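Local structure of serine-tRNA ligase (Naegleria fowleri, 6BLJ) at residues Ile233-Lys238 with Ser443-Thr448. The protein probably charges tRNA(Ser) with serine in an ATP-dependent reaction that passes through a seryl-adenylate, as a class II aminoacyl-tRNA synthetase. Numbering follows the deposited sequence.
Sequences IDFLAK and STLTAT. With AMP (adenosine monophosphate), chain D.
Leu445, at the bulge in strand 436-447, reaches to helix 220-238 and meets Leu236 and Phe235 with one isobutyl group. The two leucine side chains reach toward each other tip to tip, Leu445 CD2 lying 3.7 Å from Leu236 CG and 3.8 Å from Leu236 CD1. The same methyl passes 4.0 Å from Phe235 CD2, and Leu445 CD1 stands 4.2 Å from Phe235 CE2; the ring is approached obliquely. CG anti to the backbone N (chi1 -166°) directs the Leu445 branches toward the helix, and together with Leu236 they span the 8.7 Å between the CA atoms of Leu236 and Leu445. The contact is purely apolar. Phe363 of helix 348-366 meets the Phe235 ring edge-to-face and also touches Leu445, tying a second helix into the cluster. Leu445 and Thr446 both pair with Ile336, a classic beta bulge. Flanking the bulge in sequence, Thr444 and Ala447 border AMP: Thr444 OG1 is 3.5 Å from AMP C5', and Ala447 CB is 3.5 Å from AMP C1'. The arrangement is that of a class II synthetase catalytic domain, a largely antiparallel sheet that packs against helices and carries the AMP pocket, where the seryl-adenylate would probably form.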
ATOM      1  N   ILE A 233     -23.048 -16.617  19.907  1.00 31.34           N
ATOM      2  CA  ILE A 233     -23.882 -15.465  20.244  1.00 32.82           C
ATOM      3  C   ILE A 233     -24.838 -15.805  21.387  1.00 30.40           C
ATOM      4  O   ILE A 233     -25.028 -15.005  22.313  1.00 31.77           O
ATOM      5  CB  ILE A 233     -24.610 -14.973  18.976  1.00 35.27           C
ATOM      6  CG1 ILE A 233     -23.588 -14.278  18.065  1.00 35.00           C
ATOM      7  CG2 ILE A 233     -25.750 -14.034  19.312  1.00 38.07           C
ATOM      8  CD1 ILE A 233     -23.970 -14.256  16.637  1.00 36.55           C
ATOM      9  N   ASP A 234     -25.452 -16.992  21.351  1.00 31.13           N
ATOM     10  CA  ASP A 234     -26.298 -17.411  22.473  1.00 29.32           C
ATOM     11  C   ASP A 234     -25.489 -17.484  23.762  1.00 33.98           C
ATOM     12  O   ASP A 234     -25.920 -16.998  24.813  1.00 34.94           O
ATOM     13  CB  ASP A 234     -26.939 -18.763  22.182  1.00 32.55           C
ATOM     14  CG  ASP A 234     -28.075 -18.664  21.210  1.00 52.12           C
ATOM     15  OD1 ASP A 234     -28.473 -17.518  20.899  1.00 56.48           O
ATOM     16  OD2 ASP A 234     -28.584 -19.726  20.788  1.00 61.65           O
ATOM     17  N   PHE A 235     -24.301 -18.089  23.680  1.00 31.07           N
ATOM     18  CA  PHE A 235     -23.407 -18.235  24.826  1.00 35.62           C
ATOM     19  C   PHE A 235     -23.118 -16.883  25.479  1.00 34.94           C
ATOM     20  O   PHE A 235     -23.276 -16.718  26.694  1.00 34.90           O
ATOM     21  CB  PHE A 235     -22.127 -18.906  24.318  1.00 32.62           C
ATOM     22  CG  PHE A 235     -21.089 -19.203  25.372  1.00 35.15           C
ATOM     23  CD1 PHE A 235     -21.137 -20.375  26.103  1.00 35.47           C
ATOM     24  CD2 PHE A 235     -20.022 -18.343  25.566  1.00 33.76           C
ATOM     25  CE1 PHE A 235     -20.158 -20.668  27.033  1.00 29.98           C
ATOM     26  CE2 PHE A 235     -19.046 -18.630  26.504  1.00 34.91           C
ATOM     27  CZ  PHE A 235     -19.115 -19.800  27.229  1.00 31.63           C
ATOM     28  N   LEU A 236     -22.722 -15.889  24.682  1.00 28.79           N
ATOM     29  CA  LEU A 236     -22.401 -14.591  25.268  1.00 30.43           C
ATOM     30  C   LEU A 236     -23.644 -13.793  25.655  1.00 33.83           C
ATOM     31  O   LEU A 236     -23.611 -13.058  26.652  1.00 33.79           O
ATOM     32  CB  LEU A 236     -21.532 -13.777  24.305  1.00 30.16           C
ATOM     33  CG  LEU A 236     -20.060 -14.202  24.242  1.00 28.49           C
ATOM     34  CD1 LEU A 236     -19.281 -13.341  23.235  1.00 25.50           C
ATOM     35  CD2 LEU A 236     -19.417 -14.134  25.636  1.00 29.41           C
ATOM     36  N   ALA A 237     -24.738 -13.907  24.889  1.00 32.92           N
ATOM     37  CA  ALA A 237     -25.960 -13.187  25.241  1.00 34.73           C
ATOM     38  C   ALA A 237     -26.457 -13.608  26.615  1.00 40.67           C
ATOM     39  O   ALA A 237     -26.934 -12.775  27.396  1.00 38.89           O
ATOM     40  CB  ALA A 237     -27.056 -13.419  24.196  1.00 35.91           C
ATOM     41  N   LYS A 238     -26.373 -14.900  26.913  1.00 35.89           N
ATOM     42  CA  LYS A 238     -26.766 -15.390  28.222  1.00 41.58           C
ATOM     43  C   LYS A 238     -25.852 -14.881  29.329  1.00 43.06           C
ATOM     44  O   LYS A 238     -26.277 -14.832  30.486  1.00 44.37           O
ATOM     45  CB  LYS A 238     -26.839 -16.915  28.188  1.00 41.19           C
ATOM     46  CG  LYS A 238     -28.063 -17.370  27.397  1.00 59.57           C
ATOM     47  CD  LYS A 238     -28.166 -18.868  27.166  1.00 64.57           C
ATOM     48  CE  LYS A 238     -29.424 -19.153  26.346  1.00 64.45           C
ATOM     49  NZ  LYS A 238     -29.567 -20.567  25.916  1.00 70.06           N
ATOM     50  N   SER A 443     -11.656  -9.415  23.510  1.00 25.35           N
ATOM     51  CA  SER A 443     -11.211 -10.799  23.474  1.00 23.91           C
ATOM     52  C   SER A 443     -11.999 -11.569  22.428  1.00 30.06           C
ATOM     53  O   SER A 443     -13.231 -11.533  22.430  1.00 27.84           O
ATOM     54  CB  SER A 443     -11.380 -11.489  24.833  1.00 23.38           C
ATOM     55  OG  SER A 443     -10.936 -12.835  24.731  1.00 28.44           O
ATOM     56  N   THR A 444     -11.288 -12.285  21.566  1.00 25.09           N
ATOM     57  CA  THR A 444     -11.935 -13.278  20.726  1.00 23.66           C
ATOM     58  C   THR A 444     -12.823 -14.189  21.561  1.00 22.34           C
ATOM     59  O   THR A 444     -12.447 -14.601  22.657  1.00 29.62           O
ATOM     60  CB  THR A 444     -10.907 -14.170  20.034  1.00 24.09           C
ATOM     61  OG1 THR A 444      -9.765 -13.404  19.636  1.00 24.99           O
ATOM     62  CG2 THR A 444     -11.557 -14.902  18.842  1.00 24.93           C
ATOM     63  N   LEU A 445     -14.009 -14.501  21.046  1.00 24.63           N
ATOM     64  CA  LEU A 445     -14.667 -15.728  21.467  1.00 23.89           C
ATOM     65  C   LEU A 445     -14.343 -16.842  20.479  1.00 24.65           C
ATOM     66  O   LEU A 445     -13.688 -17.822  20.845  1.00 26.78           O
ATOM     67  CB  LEU A 445     -16.191 -15.573  21.610  1.00 23.78           C
ATOM     68  CG  LEU A 445     -16.809 -16.757  22.382  1.00 30.16           C
ATOM     69  CD1 LEU A 445     -16.421 -16.704  23.875  1.00 27.05           C
ATOM     70  CD2 LEU A 445     -18.307 -16.839  22.257  1.00 34.19           C
ATOM     71  N   THR A 446     -14.754 -16.692  19.218  1.00 23.18           N
ATOM     72  CA  THR A 446     -14.377 -17.682  18.217  1.00 20.93           C
ATOM     73  C   THR A 446     -14.271 -17.043  16.837  1.00 22.58           C
ATOM     74  O   THR A 446     -15.188 -16.353  16.379  1.00 23.78           O
ATOM     75  CB  THR A 446     -15.369 -18.868  18.210  1.00 24.17           C
ATOM     76  OG1 THR A 446     -14.998 -19.811  17.200  1.00 21.16           O
ATOM     77  CG2 THR A 446     -16.816 -18.424  17.954  1.00 24.88           C
ATOM     78  N   ALA A 447     -13.134 -17.279  16.188  1.00 21.28           N
ATOM     79  CA  ALA A 447     -12.968 -17.054  14.762  1.00 24.30           C
ATOM     80  C   ALA A 447     -13.218 -18.394  14.073  1.00 23.80           C
ATOM     81  O   ALA A 447     -12.494 -19.364  14.326  1.00 20.02           O
ATOM     82  CB  ALA A 447     -11.566 -16.516  14.469  1.00 20.24           C
ATOM     83  N   THR A 448     -14.264 -18.469  13.244  1.00 19.31           N
ATOM     84  CA  THR A 448     -14.844 -19.790  13.017  1.00 21.90           C
ATOM     85  C   THR A 448     -14.037 -20.652  12.048  1.00 22.07           C
ATOM     86  O   THR A 448     -13.993 -21.869  12.239  1.00 26.35           O
ATOM     87  CB  THR A 448     -16.311 -19.670  12.570  1.00 22.46           C
ATOM     88  OG1 THR A 448     -16.397 -18.915  11.351  1.00 23.54           O
ATOM     89  CG2 THR A 448     -17.152 -18.986  13.670  1.00 23.14           C
TER
HETATM   90  P   AMP D 500      -5.988 -11.064  16.402  1.00 36.30           P
HETATM   91  O1P AMP D 500      -4.770 -10.978  15.480  1.00 43.66           O
HETATM   92  O2P AMP D 500      -7.040 -10.031  16.297  1.00 41.20           O
HETATM   93  O3P AMP D 500      -5.494 -11.251  17.829  1.00 34.14           O
HETATM   94  O5' AMP D 500      -6.696 -12.440  16.023  1.00 29.03           O
HETATM   95  C5' AMP D 500      -7.792 -12.941  16.776  1.00 24.88           C
HETATM   96  C4' AMP D 500      -8.127 -14.356  16.354  1.00 22.86           C
HETATM   97  O4' AMP D 500      -8.697 -14.349  15.019  1.00 23.19           O
HETATM   98  C3' AMP D 500      -6.947 -15.298  16.250  1.00 22.85           C
HETATM   99  O3' AMP D 500      -6.581 -15.851  17.500  1.00 29.09           O
HETATM  100  C2' AMP D 500      -7.422 -16.333  15.246  1.00 24.98           C
HETATM  101  O2' AMP D 500      -8.278 -17.268  15.880  1.00 28.62           O
HETATM  102  C1' AMP D 500      -8.257 -15.477  14.297  1.00 24.43           C
HETATM  103  N9  AMP D 500      -7.500 -15.016  13.108  1.00 23.69           N
HETATM  104  C8  AMP D 500      -6.602 -13.981  13.066  1.00 26.82           C
HETATM  105  N7  AMP D 500      -6.075 -13.779  11.879  1.00 27.78           N
HETATM  106  C5  AMP D 500      -6.670 -14.745  11.084  1.00 22.90           C
HETATM  107  C6  AMP D 500      -6.539 -15.065   9.717  1.00 21.97           C
HETATM  108  N6  AMP D 500      -5.766 -14.381   8.856  1.00 17.58           N
HETATM  109  N1  AMP D 500      -7.250 -16.111   9.246  1.00 18.37           N
HETATM  110  C2  AMP D 500      -8.061 -16.769  10.084  1.00 22.22           C
HETATM  111  N3  AMP D 500      -8.288 -16.545  11.381  1.00 20.13           N
HETATM  112  C4  AMP D 500      -7.552 -15.520  11.830  1.00 23.44           C